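Local structure of tRNA (guanosine(18)-2'-O)-methyltransferase (Aquifex aeolicus, 1ZJR) at residues K24-F29 / I163-A168. The protein methylates the 2'-hydroxyl of guanosine 18 in a subset of tRNAs, using S-adenosyl-L-methionine as methyl donor. Residues are numbered along the deposited sequence; the frame is centred on the assembly and turned at random.
Sequences KDLIVF and IILYEA
L165 reaches from helix 157-174 down to V28 on strand 26-31, and its side chain is the one to follow. Its CB leaves the helix pointing neither at the strand nor away from it. CG, beside the backbone N and anti to the carbonyl carbon (chi1 -76°), steps from CB toward the strand. There chi2 (178°) sets CD1 anti to CA, and both methyls meet V28: CD2 lies 3.9 Å from V28 CG2, and CD1 stands 4.1 Å from that same methyl, the two side chains crossing at a slant. CD2 also looks along the strand to L26, whose CD2 is 4.3 Å away.

L26 extends toward the helix, and its CD2 meets two residues there: besides L165 it touches the methyl of A168, CD2 to CB 4.1 Å, one helical turn further on. No hydrogen bond joins the two segments; all four touching side chains are apolar and buried. I27 turns to the other face of the sheet. On this one V28 touches C46 and L165 touches T45, both of helix 36-49, and L165 also packs on L123 of the adjacent strand 121-126. The axes of strand 26-29 and helix segment 163-168 run nearly antiparallel (171°), 11.2 Å apart at their closest: a helix laid over an interior strand of the parallel sheet, between 51-57 and 121-126, as expected of the knotted alpha/beta fold of SPOUT methyltransferases.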
# COMPACT_ATOMS: atom_id res chain seq x y z
N LYS A 24 -7.32 -4.45 -6.48
CA LYS A 24 -6.17 -5.28 -6.85
C LYS A 24 -5.14 -4.48 -7.63
O LYS A 24 -4.00 -4.89 -7.78
CB LYS A 24 -6.63 -6.46 -7.71
CG LYS A 24 -6.90 -6.11 -9.16
CD LYS A 24 -7.10 -7.37 -9.99
CE LYS A 24 -7.14 -7.04 -11.48
NZ LYS A 24 -7.32 -8.26 -12.31
N ASP A 25 -5.59 -3.32 -8.09
CA ASP A 25 -4.84 -2.39 -8.92
C ASP A 25 -4.03 -1.30 -8.19
O ASP A 25 -3.15 -0.67 -8.79
CB ASP A 25 -5.87 -1.74 -9.84
CG ASP A 25 -5.26 -1.01 -10.97
OD1 ASP A 25 -4.36 -1.60 -11.61
OD2 ASP A 25 -5.68 0.14 -11.22
N LEU A 26 -4.34 -1.07 -6.92
CA LEU A 26 -3.66 -0.05 -6.13
C LEU A 26 -2.65 -0.72 -5.21
O LEU A 26 -3.02 -1.31 -4.19
CB LEU A 26 -4.70 0.74 -5.32
CG LEU A 26 -4.20 1.95 -4.53
CD1 LEU A 26 -3.50 2.93 -5.46
CD2 LEU A 26 -5.38 2.61 -3.85
N ILE A 27 -1.37 -0.63 -5.57
CA ILE A 27 -0.29 -1.28 -4.83
C ILE A 27 0.50 -0.28 -3.99
O ILE A 27 0.68 0.86 -4.39
CB ILE A 27 0.72 -1.96 -5.80
CG1 ILE A 27 -0.03 -2.78 -6.85
CG2 ILE A 27 1.70 -2.83 -5.02
CD1 ILE A 27 -0.87 -3.91 -6.29
N VAL A 28 0.98 -0.73 -2.84
CA VAL A 28 1.79 0.13 -1.99
C VAL A 28 3.14 -0.54 -1.75
O VAL A 28 3.22 -1.75 -1.52
CB VAL A 28 1.13 0.39 -0.61
CG1 VAL A 28 2.09 1.19 0.28
CG2 VAL A 28 -0.17 1.16 -0.78
N PHE A 29 4.21 0.25 -1.82
CA PHE A 29 5.56 -0.24 -1.60
C PHE A 29 6.17 0.61 -0.49
O PHE A 29 6.29 1.83 -0.65
CB PHE A 29 6.40 -0.10 -2.87
CG PHE A 29 7.71 -0.83 -2.82
CD1 PHE A 29 7.89 -2.02 -3.53
CD2 PHE A 29 8.77 -0.36 -2.04
CE1 PHE A 29 9.09 -2.73 -3.46
CE2 PHE A 29 9.98 -1.06 -1.96
CZ PHE A 29 10.14 -2.25 -2.68
N ILE A 163 -2.67 10.12 3.95
CA ILE A 163 -3.16 11.29 3.22
C ILE A 163 -3.19 11.00 1.72
O ILE A 163 -4.18 11.28 1.04
CB ILE A 163 -2.25 12.51 3.49
CG1 ILE A 163 -2.42 12.94 4.95
CG2 ILE A 163 -2.57 13.65 2.50
CD1 ILE A 163 -1.33 13.87 5.46
N ILE A 164 -2.11 10.43 1.21
CA ILE A 164 -2.03 10.12 -0.21
C ILE A 164 -3.01 9.02 -0.59
O ILE A 164 -3.74 9.15 -1.57
CB ILE A 164 -0.61 9.71 -0.61
CG1 ILE A 164 0.37 10.84 -0.26
CG2 ILE A 164 -0.55 9.40 -2.11
CD1 ILE A 164 1.85 10.45 -0.37
N LEU A 165 -3.04 7.94 0.18
CA LEU A 165 -3.96 6.85 -0.13
C LEU A 165 -5.42 7.29 -0.08
O LEU A 165 -6.26 6.73 -0.80
CB LEU A 165 -3.75 5.66 0.81
CG LEU A 165 -2.50 4.82 0.51
CD1 LEU A 165 -2.38 3.70 1.53
CD2 LEU A 165 -2.62 4.24 -0.91
N TYR A 166 -5.75 8.27 0.75
CA TYR A 166 -7.15 8.69 0.79
C TYR A 166 -7.51 9.64 -0.34
O TYR A 166 -8.69 9.85 -0.63
CB TYR A 166 -7.52 9.24 2.18
CG TYR A 166 -8.16 8.14 3.00
CD1 TYR A 166 -9.51 7.82 2.85
CD2 TYR A 166 -7.38 7.33 3.84
CE1 TYR A 166 -10.08 6.72 3.51
CE2 TYR A 166 -7.94 6.23 4.50
CZ TYR A 166 -9.28 5.93 4.33
OH TYR A 166 -9.82 4.84 4.98
N GLU A 167 -6.49 10.20 -1.00
CA GLU A 167 -6.77 11.02 -2.16
C GLU A 167 -7.08 9.98 -3.24
O GLU A 167 -7.99 10.15 -4.07
CB GLU A 167 -5.56 11.85 -2.57
CG GLU A 167 -5.68 12.47 -3.96
CD GLU A 167 -6.89 13.37 -4.12
OE1 GLU A 167 -7.22 13.70 -5.28
OE2 GLU A 167 -7.51 13.75 -3.10
N ALA A 168 -6.34 8.87 -3.22
CA ALA A 168 -6.56 7.78 -4.17
C ALA A 168 -7.96 7.21 -3.95
O ALA A 168 -8.67 6.87 -4.91
CB ALA A 168 -5.50 6.69 -3.98